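Local atomic coordinates of sortase B (Clostridium perfringens, PDB entry 5YFK), a protein that probably acts as a cysteine transpeptidase of the class B sortases, enzymes that attach proteins covalently to the bacterial cell wall. Residues 50-55 with 77-82; 67-72 with 82-87; 169-172 with 176-179. The protein carries 1 engineered substitution. One frame throughout, in Å; residues are numbered along the deposited sequence.

Interaction 1 of 3, residues 50-55 with 77-82; sequences NINPDY and DFYLHH
The Asx turn at the exit of helix 35-51 receives the phenol of Y79 between the side chains of N52 and D54. Y79 OH both gives and takes. It donates to D54 OD2 at 2.6 Å, meeting the lone pair on the far side from the other carboxylate oxygen, and it accepts from N52 ND2 at 3.0 Å in a nearly straight bond (168°). The D54 carboxylate sits at the edge of the phenol, turned almost perpendicular to the ring, whereas the N52 amide holds the hydroxyl in its own plane. With CG anti to the backbone N (chi1 -174°), N52 stretches straight out towards the tyrosine. The same ND2 also donates to the backbone O of F84, its stronger partner, and N52 OD1 accepts from D54 N at 2.9 Å, so both ends of the amide are held and its rotation is fixed. Carboxylate and amide are both carried by a type I turn, N52 to Y55, through which the helix that precedes the sortase barrel passes into its first strand, 55-61. K86 NZ forms a long, weak ion pair with D54 OD2, which may favour the charged carboxylate as acceptor. On the tyrosine side, the F78 ring lies with CD2 over the centre of one face of Y79, and F78 O accepts from H82 ND1 at 2.7 Å. One residue beyond Y79, L80 O is hydrogen-bonded to NE2 of H113, the predicted proton donor/acceptor.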
loop_
_atom_site.group_PDB
_atom_site.type_symbol
_atom_site.label_atom_id
_atom_site.label_comp_id
_atom_site.label_asym_id
_atom_site.label_seq_id
_atom_site.Cartn_x
_atom_site.Cartn_y
_atom_site.Cartn_z
ATOM N N ASN A 50 -18.924 -7.748 0.902
ATOM C CA ASN A 50 -20.215 -7.912 0.250
ATOM C C ASN A 50 -20.387 -6.896 -0.866
ATOM O O ASN A 50 -20.825 -7.239 -1.957
ATOM C CB ASN A 50 -21.342 -7.781 1.275
ATOM C CG ASN A 50 -22.697 -8.162 0.706
ATOM O OD1 ASN A 50 -22.953 -9.329 0.397
ATOM N ND2 ASN A 50 -23.582 -7.179 0.587
ATOM N N ILE A 51 -19.921 -5.674 -0.640
ATOM C CA ILE A 51 -19.912 -4.678 -1.703
ATOM C C ILE A 51 -19.011 -5.115 -2.860
ATOM O O ILE A 51 -19.368 -4.965 -4.032
ATOM C CB ILE A 51 -19.469 -3.296 -1.181
ATOM C CG1 ILE A 51 -20.505 -2.737 -0.207
ATOM C CG2 ILE A 51 -19.307 -2.327 -2.343
ATOM C CD1 ILE A 51 -19.933 -1.827 0.861
ATOM N N ASN A 52 -17.831 -5.637 -2.538
ATOM C CA ASN A 52 -16.907 -6.087 -3.570
ATOM C C ASN A 52 -16.079 -7.251 -3.061
ATOM O O ASN A 52 -15.177 -7.072 -2.259
ATOM C CB ASN A 52 -15.992 -4.943 -3.996
ATOM C CG ASN A 52 -15.090 -5.301 -5.164
ATOM O OD1 ASN A 52 -14.890 -6.474 -5.506
ATOM N ND2 ASN A 52 -14.505 -4.276 -5.768
ATOM N N PRO A 53 -16.335 -8.444 -3.592
ATOM C CA PRO A 53 -15.651 -9.630 -3.103
ATOM C C PRO A 53 -14.122 -9.578 -3.296
ATOM O O PRO A 53 -13.388 -10.412 -2.746
ATOM C CB PRO A 53 -16.259 -10.757 -3.948
ATOM C CG PRO A 53 -17.534 -10.202 -4.511
ATOM C CD PRO A 53 -17.259 -8.739 -4.699
ATOM N N ASP A 54 -13.657 -8.630 -4.097
ATOM C CA ASP A 54 -12.221 -8.466 -4.348
ATOM C C ASP A 54 -11.521 -7.764 -3.170
ATOM O O ASP A 54 -10.282 -7.681 -3.125
ATOM C CB ASP A 54 -12.014 -7.653 -5.626
ATOM C CG ASP A 54 -12.462 -8.392 -6.880
ATOM O OD1 ASP A 54 -12.531 -9.642 -6.840
ATOM O OD2 ASP A 54 -12.452 -7.751 -7.951
ATOM N N TYR A 55 -12.307 -7.276 -2.222
ATOM C CA TYR A 55 -11.766 -6.652 -1.016
ATOM C C TYR A 55 -10.806 -7.582 -0.274
ATOM O O TYR A 55 -11.094 -8.771 -0.100
ATOM C CB TYR A 55 -12.904 -6.256 -0.081
ATOM C CG TYR A 55 -12.410 -5.710 1.240
ATOM C CD1 TYR A 55 -11.919 -4.418 1.327
ATOM C CD2 TYR A 55 -12.348 -6.513 2.365
ATOM C CE1 TYR A 55 -11.440 -3.920 2.521
ATOM C CE2 TYR A 55 -11.939 -6.007 3.585
ATOM C CZ TYR A 55 -11.456 -4.713 3.647
ATOM O OH TYR A 55 -10.957 -4.225 4.825
ATOM N N ASP A 77 -4.325 -4.139 -13.914
ATOM C CA ASP A 77 -4.856 -3.082 -14.769
ATOM C C ASP A 77 -6.316 -2.730 -14.464
ATOM O O ASP A 77 -6.673 -1.541 -14.485
ATOM C CB ASP A 77 -4.739 -3.506 -16.239
ATOM C CG ASP A 77 -5.054 -2.376 -17.192
ATOM O OD1 ASP A 77 -4.224 -1.451 -17.306
ATOM O OD2 ASP A 77 -6.150 -2.399 -17.793
ATOM N N PHE A 78 -7.136 -3.719 -14.088
ATOM C CA PHE A 78 -8.573 -3.454 -13.862
ATOM C C PHE A 78 -8.781 -2.269 -12.914
ATOM O O PHE A 78 -9.664 -1.433 -13.125
ATOM C CB PHE A 78 -9.309 -4.688 -13.334
ATOM C CG PHE A 78 -10.812 -4.521 -13.247
ATOM C CD1 PHE A 78 -11.611 -4.670 -14.377
ATOM C CD2 PHE A 78 -11.427 -4.211 -12.041
ATOM C CE1 PHE A 78 -12.983 -4.492 -14.301
ATOM C CE2 PHE A 78 -12.796 -4.037 -11.959
ATOM C CZ PHE A 78 -13.581 -4.194 -13.091
ATOM N N TYR A 79 -8.105 -2.292 -11.775
ATOM C CA TYR A 79 -8.421 -1.327 -10.733
ATOM C C TYR A 79 -7.631 -0.021 -10.883
ATOM O O TYR A 79 -7.815 0.909 -10.097
ATOM C CB TYR A 79 -8.236 -1.949 -9.347
ATOM C CG TYR A 79 -9.415 -2.821 -8.948
ATOM C CD1 TYR A 79 -10.691 -2.276 -8.823
ATOM C CD2 TYR A 79 -9.283 -4.192 -8.805
ATOM C CE1 TYR A 79 -11.763 -3.051 -8.434
ATOM C CE2 TYR A 79 -10.361 -4.977 -8.427
ATOM C CZ TYR A 79 -11.627 -4.415 -8.397
ATOM O OH TYR A 79 -12.718 -5.165 -8.012
ATOM N N LEU A 80 -6.896 0.119 -11.982
ATOM C CA LEU A 80 -6.451 1.451 -12.413
ATOM C C LEU A 80 -7.612 2.234 -13.006
ATOM O O LEU A 80 -7.544 3.455 -13.149
ATOM C CB LEU A 80 -5.348 1.339 -13.449
ATOM C CG LEU A 80 -4.006 0.954 -12.855
ATOM C CD1 LEU A 80 -2.997 0.638 -13.949
ATOM C CD2 LEU A 80 -3.511 2.046 -11.911
ATOM N N HIS A 81 -8.634 1.507 -13.440
ATOM C CA HIS A 81 -9.706 2.107 -14.251
ATOM C C HIS A 81 -11.099 1.799 -13.728
ATOM O O HIS A 81 -12.102 2.171 -14.352
ATOM C CB HIS A 81 -9.592 1.617 -15.695
ATOM C CG HIS A 81 -8.225 1.772 -16.268
ATOM N ND1 HIS A 81 -7.427 0.695 -16.583
ATOM C CD2 HIS A 81 -7.465 2.873 -16.476
ATOM C CE1 HIS A 81 -6.278 1.128 -17.065
ATOM N NE2 HIS A 81 -6.266 2.446 -16.985
ATOM N N HIS A 82 -11.182 1.159 -12.568
ATOM C CA HIS A 82 -12.466 0.991 -11.922
ATOM C C HIS A 82 -12.392 1.352 -10.445
ATOM O O HIS A 82 -11.359 1.168 -9.790
ATOM C CB HIS A 82 -12.975 -0.444 -12.055
ATOM C CG HIS A 82 -13.169 -0.892 -13.470
ATOM N ND1 HIS A 82 -12.130 -1.333 -14.260
ATOM C CD2 HIS A 82 -14.279 -0.945 -14.245
ATOM C CE1 HIS A 82 -12.599 -1.676 -15.447
ATOM N NE2 HIS A 82 -13.888 -1.396 -15.481
#

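Interaction 2 of 3, residues 67-72 with 82-87; sequences DFPVVQ and HNFNKE
Strand 67-72 runs past a type I turn formed by N83 to K86, and the CA atoms of V71 and F84, 7.8 Å apart, are the nearest pair between the two backbones. F84 alone bridges that gap. A chi1 of -168° swings its ring away from its own N, and although its CB does not point at the strand, the ring reaches over to it with the CD1-CE1 side leading. V71 CG1 meets that side obliquely, 3.4 Å from F84 CE1, a close fit. P69 comes over one face instead: its CB is 3.8 Å from F84 CE1, and its CG lies above the ring. Both residues point from the same side of the strand, while V70 between them faces the other way. The ring also touches L48 and I51 of helix 35-51, so it is wedged between the helix and the second strand of the sortase barrel. Behind it, the turn is tied up by N83, whose OD1 accepts from E87 N at 2.8 Å and whose ND2 donates to E87 OE1 at 3.0 Å, while N83 N bonds to E87 O. K86, the last residue of the turn, has a positive phi (73°), and the chain leaves it towards E87. No hydrogen bond joins the strand to the turn, and all three touching side chains are buried, so the contact probably rests mainly on dispersion and the exclusion of water.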
loop_
_atom_site.group_PDB
_atom_site.type_symbol
_atom_site.label_atom_id
_atom_site.label_comp_id
_atom_site.label_asym_id
_atom_site.label_seq_id
_atom_site.Cartn_x
_atom_site.Cartn_y
_atom_site.Cartn_z
ATOM N N ASP A 67 -6.293 6.355 3.272
ATOM C CA ASP A 67 -7.250 5.783 4.215
ATOM C C ASP A 67 -8.335 5.095 3.394
ATOM O O ASP A 67 -9.382 5.691 3.055
ATOM C CB ASP A 67 -7.864 6.884 5.079
ATOM C CG ASP A 67 -8.625 6.353 6.267
ATOM O OD1 ASP A 67 -8.737 5.123 6.440
ATOM O OD2 ASP A 67 -9.110 7.197 7.052
ATOM N N PHE A 68 -8.029 3.879 2.945
ATOM C CA PHE A 68 -8.784 3.251 1.877
ATOM C C PHE A 68 -8.998 1.758 2.110
ATOM O O PHE A 68 -8.093 1.055 2.575
ATOM C CB PHE A 68 -8.047 3.422 0.545
ATOM C CG PHE A 68 -7.882 4.854 0.114
ATOM C CD1 PHE A 68 -8.975 5.587 -0.301
ATOM C CD2 PHE A 68 -6.631 5.431 0.049
ATOM C CE1 PHE A 68 -8.826 6.898 -0.711
ATOM C CE2 PHE A 68 -6.477 6.739 -0.344
ATOM C CZ PHE A 68 -7.577 7.465 -0.742
ATOM N N PRO A 69 -10.052 1.217 1.470
ATOM C CA PRO A 69 -10.107 -0.218 1.217
ATOM C C PRO A 69 -9.197 -0.625 0.044
ATOM O O PRO A 69 -8.869 0.200 -0.793
ATOM C CB PRO A 69 -11.587 -0.437 0.857
ATOM C CG PRO A 69 -11.962 0.841 0.185
ATOM C CD PRO A 69 -11.198 1.936 0.878
ATOM N N VAL A 70 -8.613 -1.808 0.151
ATOM C CA VAL A 70 -7.733 -2.357 -0.855
ATOM C C VAL A 70 -8.335 -3.630 -1.428
ATOM O O VAL A 70 -8.721 -4.535 -0.686
ATOM C CB VAL A 70 -6.355 -2.703 -0.275
ATOM C CG1 VAL A 70 -5.429 -3.169 -1.383
ATOM C CG2 VAL A 70 -5.802 -1.509 0.472
ATOM N N VAL A 71 -8.349 -3.695 -2.748
ATOM C CA VAL A 71 -8.901 -4.847 -3.458
ATOM C C VAL A 71 -7.808 -5.604 -4.208
ATOM O O VAL A 71 -6.725 -5.084 -4.453
ATOM C CB VAL A 71 -9.991 -4.396 -4.457
ATOM C CG1 VAL A 71 -11.177 -3.829 -3.718
ATOM C CG2 VAL A 71 -9.447 -3.394 -5.463
ATOM N N GLN A 72 -8.130 -6.802 -4.668
ATOM C CA GLN A 72 -7.215 -7.536 -5.502
ATOM C C GLN A 72 -7.970 -8.027 -6.732
ATOM O O GLN A 72 -9.017 -8.692 -6.607
ATOM C CB GLN A 72 -6.646 -8.714 -4.721
ATOM C CG GLN A 72 -5.609 -9.510 -5.494
ATOM C CD GLN A 72 -4.993 -10.615 -4.679
ATOM O OE1 GLN A 72 -5.645 -11.220 -3.835
ATOM N NE2 GLN A 72 -3.726 -10.892 -4.929
ATOM N N HIS A 82 -11.182 1.159 -12.568
ATOM C CA HIS A 82 -12.466 0.991 -11.922
ATOM C C HIS A 82 -12.392 1.352 -10.445
ATOM O O HIS A 82 -11.359 1.168 -9.790
ATOM C CB HIS A 82 -12.975 -0.444 -12.055
ATOM C CG HIS A 82 -13.169 -0.892 -13.470
ATOM N ND1 HIS A 82 -12.130 -1.333 -14.260
ATOM C CD2 HIS A 82 -14.279 -0.945 -14.245
ATOM C CE1 HIS A 82 -12.599 -1.676 -15.447
ATOM N NE2 HIS A 82 -13.888 -1.396 -15.481
ATOM N N ASN A 83 -13.538 1.717 -9.893
ATOM C CA ASN A 83 -13.629 2.076 -8.489
ATOM C C ASN A 83 -14.038 0.882 -7.659
ATOM O O ASN A 83 -13.962 -0.251 -8.131
ATOM C CB ASN A 83 -14.585 3.251 -8.278
ATOM C CG ASN A 83 -16.038 2.882 -8.504
ATOM O OD1 ASN A 83 -16.382 1.720 -8.716
ATOM N ND2 ASN A 83 -16.895 3.884 -8.483
ATOM N N PHE A 84 -14.341 1.114 -6.384
ATOM C CA PHE A 84 -14.615 0.016 -5.468
ATOM C C PHE A 84 -15.891 -0.746 -5.828
ATOM O O PHE A 84 -16.042 -1.915 -5.456
ATOM C CB PHE A 84 -14.746 0.524 -4.040
ATOM C CG PHE A 84 -14.733 -0.567 -3.020
ATOM C CD1 PHE A 84 -13.563 -1.259 -2.742
ATOM C CD2 PHE A 84 -15.887 -0.923 -2.355
ATOM C CE1 PHE A 84 -13.549 -2.266 -1.800
ATOM C CE2 PHE A 84 -15.879 -1.938 -1.411
ATOM C CZ PHE A 84 -14.710 -2.610 -1.131
ATOM N N ASN A 85 -16.847 -0.035 -6.429
ATOM C CA ASN A 85 -18.077 -0.637 -6.962
ATOM C C ASN A 85 -17.887 -1.261 -8.343
ATOM O O ASN A 85 -18.862 -1.685 -8.965
ATOM C CB ASN A 85 -19.190 0.417 -7.063
ATOM C CG ASN A 85 -19.578 0.987 -5.718
ATOM O OD1 ASN A 85 -19.507 2.197 -5.500
ATOM N ND2 ASN A 85 -19.967 0.117 -4.797
ATOM N N LYS A 86 -16.664 -1.193 -8.865
ATOM C CA LYS A 86 -16.322 -1.743 -10.174
ATOM C C LYS A 86 -16.878 -0.907 -11.321
ATOM O O LYS A 86 -16.865 -1.335 -12.473
ATOM C CB LYS A 86 -16.807 -3.194 -10.300
ATOM C CG LYS A 86 -16.226 -4.119 -9.249
ATOM C CD LYS A 86 -16.145 -5.564 -9.722
ATOM C CE LYS A 86 -16.151 -6.512 -8.542
ATOM N NZ LYS A 86 -16.250 -7.931 -8.968
ATOM N N GLU A 87 -17.268 0.321 -11.019
ATOM C CA GLU A 87 -17.670 1.260 -12.045
ATOM C C GLU A 87 -16.432 1.858 -12.695
ATOM O O GLU A 87 -15.388 1.988 -12.049
ATOM C CB GLU A 87 -18.550 2.352 -11.428
ATOM C CG GLU A 87 -19.828 1.801 -10.789
ATOM C CD GLU A 87 -20.386 2.676 -9.671
ATOM O OE1 GLU A 87 -19.741 3.683 -9.301
ATOM O OE2 GLU A 87 -21.448 2.317 -9.112
#

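Interaction 3 of 3, residues 169-172 with 176-179; sequences TKFS and DYEK
Y177 OH is bonded to the backbone O of D201, and the ring it fixes at that end offers its CD1-CE1 edge to the face of F171. The two rings make an edge-to-face pair, with centroids 4.8 Å apart and planes inclined at 54°, so the T is well short of upright. Y177 CD1 stands over the middle of the phenylalanine ring, and its nearest carbons there include F171 CE2 at 3.6 Å. Y177 CE1 follows farther along, towards F171 CE2 and CZ. At the rim the phenylalanine also leans on the helix backbone, with F171 CD1 3.8 Å from Y177 CA. The backbones are close enough for this, the CA atoms of F171 and Y177 being 5.8 Å apart. A chi1 of -175° carries the Y177 ring out from the helix, nearly at right angles to it, so that the OH reaches D201, whereas the CG of F171 is anti to its carbonyl carbon (chi1 -60°), and its ring lies against that flank. The ring of Y180, one turn farther along the same helix, meets F171 too. Next to this pair, D176 N is hydrogen-bonded to OD1 of N173, the residue just before the helix, and in the incoming loop K170 NZ forms a salt bridge with D105. That loop is thus folded back on helix 174-186, which falls between strands 146-159 and 203-210 in the sequence, in the long sixth-to-seventh-strand connection whose helix is a hallmark of class B sortases.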
loop_
_atom_site.group_PDB
_atom_site.type_symbol
_atom_site.label_atom_id
_atom_site.label_comp_id
_atom_site.label_asym_id
_atom_site.label_seq_id
_atom_site.Cartn_x
_atom_site.Cartn_y
_atom_site.Cartn_z
ATOM N N THR A 169 7.300 -10.515 -5.363
ATOM C CA THR A 169 6.462 -11.002 -4.256
ATOM C C THR A 169 6.858 -12.413 -3.781
ATOM O O THR A 169 6.528 -12.817 -2.669
ATOM C CB THR A 169 4.982 -11.044 -4.662
ATOM O OG1 THR A 169 4.821 -11.845 -5.845
ATOM C CG2 THR A 169 4.442 -9.618 -4.972
ATOM N N LYS A 170 7.685 -13.076 -4.569
ATOM C CA LYS A 170 7.982 -14.482 -4.405
ATOM C C LYS A 170 9.484 -14.575 -4.316
ATOM O O LYS A 170 10.169 -13.982 -5.134
ATOM C CB LYS A 170 7.526 -15.283 -5.633
ATOM C CG LYS A 170 6.026 -15.267 -5.882
ATOM C CD LYS A 170 5.280 -15.921 -4.724
ATOM C CE LYS A 170 3.811 -16.183 -5.046
ATOM N NZ LYS A 170 2.992 -14.939 -5.030
ATOM N N PHE A 171 9.989 -15.363 -3.364
ATOM C CA PHE A 171 11.431 -15.578 -3.246
ATOM C C PHE A 171 11.845 -17.060 -3.257
ATOM O O PHE A 171 11.179 -17.899 -2.664
ATOM C CB PHE A 171 11.949 -14.877 -2.000
ATOM C CG PHE A 171 11.719 -13.391 -2.022
ATOM C CD1 PHE A 171 12.560 -12.577 -2.739
ATOM C CD2 PHE A 171 10.521 -12.859 -1.549
ATOM C CE1 PHE A 171 12.279 -11.228 -2.889
ATOM C CE2 PHE A 171 10.219 -11.520 -1.712
ATOM C CZ PHE A 171 11.076 -10.712 -2.431
ATOM N N SER A 172 12.947 -17.373 -3.939
ATOM C CA SER A 172 13.438 -18.756 -3.979
ATOM C C SER A 172 13.718 -19.228 -2.556
ATOM O O SER A 172 12.996 -20.067 -2.020
ATOM C CB SER A 172 14.709 -18.854 -4.827
ATOM O OG SER A 172 14.426 -18.644 -6.204
ATOM N N ASP A 176 18.067 -15.173 -1.192
ATOM C CA ASP A 176 17.491 -14.355 -2.260
ATOM C C ASP A 176 16.653 -13.229 -1.675
ATOM O O ASP A 176 16.683 -12.108 -2.162
ATOM C CB ASP A 176 16.612 -15.211 -3.168
ATOM C CG ASP A 176 17.416 -16.175 -4.038
ATOM O OD1 ASP A 176 18.667 -16.165 -3.970
ATOM O OD2 ASP A 176 16.789 -16.932 -4.811
ATOM N N TYR A 177 15.927 -13.528 -0.603
ATOM C CA TYR A 177 15.107 -12.509 0.077
ATOM C C TYR A 177 15.972 -11.489 0.793
ATOM O O TYR A 177 15.693 -10.290 0.773
ATOM C CB TYR A 177 14.187 -13.183 1.076
ATOM C CG TYR A 177 13.207 -12.246 1.764
ATOM C CD1 TYR A 177 12.509 -11.282 1.051
ATOM C CD2 TYR A 177 13.072 -12.263 3.138
ATOM C CE1 TYR A 177 11.573 -10.471 1.674
ATOM C CE2 TYR A 177 12.188 -11.422 3.778
ATOM C CZ TYR A 177 11.426 -10.539 3.045
ATOM O OH TYR A 177 10.593 -9.665 3.724
ATOM N N GLU A 178 17.001 -11.959 1.481
ATOM C CA GLU A 178 17.887 -11.051 2.142
ATOM C C GLU A 178 18.511 -10.077 1.127
ATOM O O GLU A 178 18.631 -8.876 1.368
ATOM C CB GLU A 178 18.973 -11.814 2.887
ATOM C CG GLU A 178 19.921 -10.906 3.649
ATOM C CD GLU A 178 19.235 -10.099 4.743
ATOM O OE1 GLU A 178 18.063 -10.386 5.064
ATOM O OE2 GLU A 178 19.864 -9.168 5.289
ATOM N N LYS A 179 18.879 -10.611 -0.022
ATOM C CA LYS A 179 19.461 -9.801 -1.084
ATOM C C LYS A 179 18.455 -8.727 -1.524
ATOM O O LYS A 179 18.819 -7.569 -1.769
ATOM C CB LYS A 179 19.822 -10.708 -2.260
ATOM C CG LYS A 179 20.360 -9.970 -3.484
ATOM C CD LYS A 179 21.011 -10.926 -4.483
ATOM C CE LYS A 179 20.149 -11.125 -5.725
ATOM N NZ LYS A 179 19.561 -12.496 -5.799
#

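In the fold
Interactions 1 and 2 form one continuous patch: their centres are about 5 Å apart, they share H82, and their segments alternate along the chain. Y79 CD2 packs against V71 CG2 at 3.4 Å, and D54 O probably accepts a hydrogen bond from Q72 N at 2.8 Å, so the helix exit, the second strand and the 77-87 loop close on one another. Of the two, interaction 1 is nearer the predicted catalytic H113, the side chain of Y79 lying about 8 Å from that of H113, against about 11 Å for that of V71. Interaction 3 is separate: its centre is about 28 Å from that of interaction 1 and about 29 Å from that of interaction 2, opposite the latter across the chain's centre.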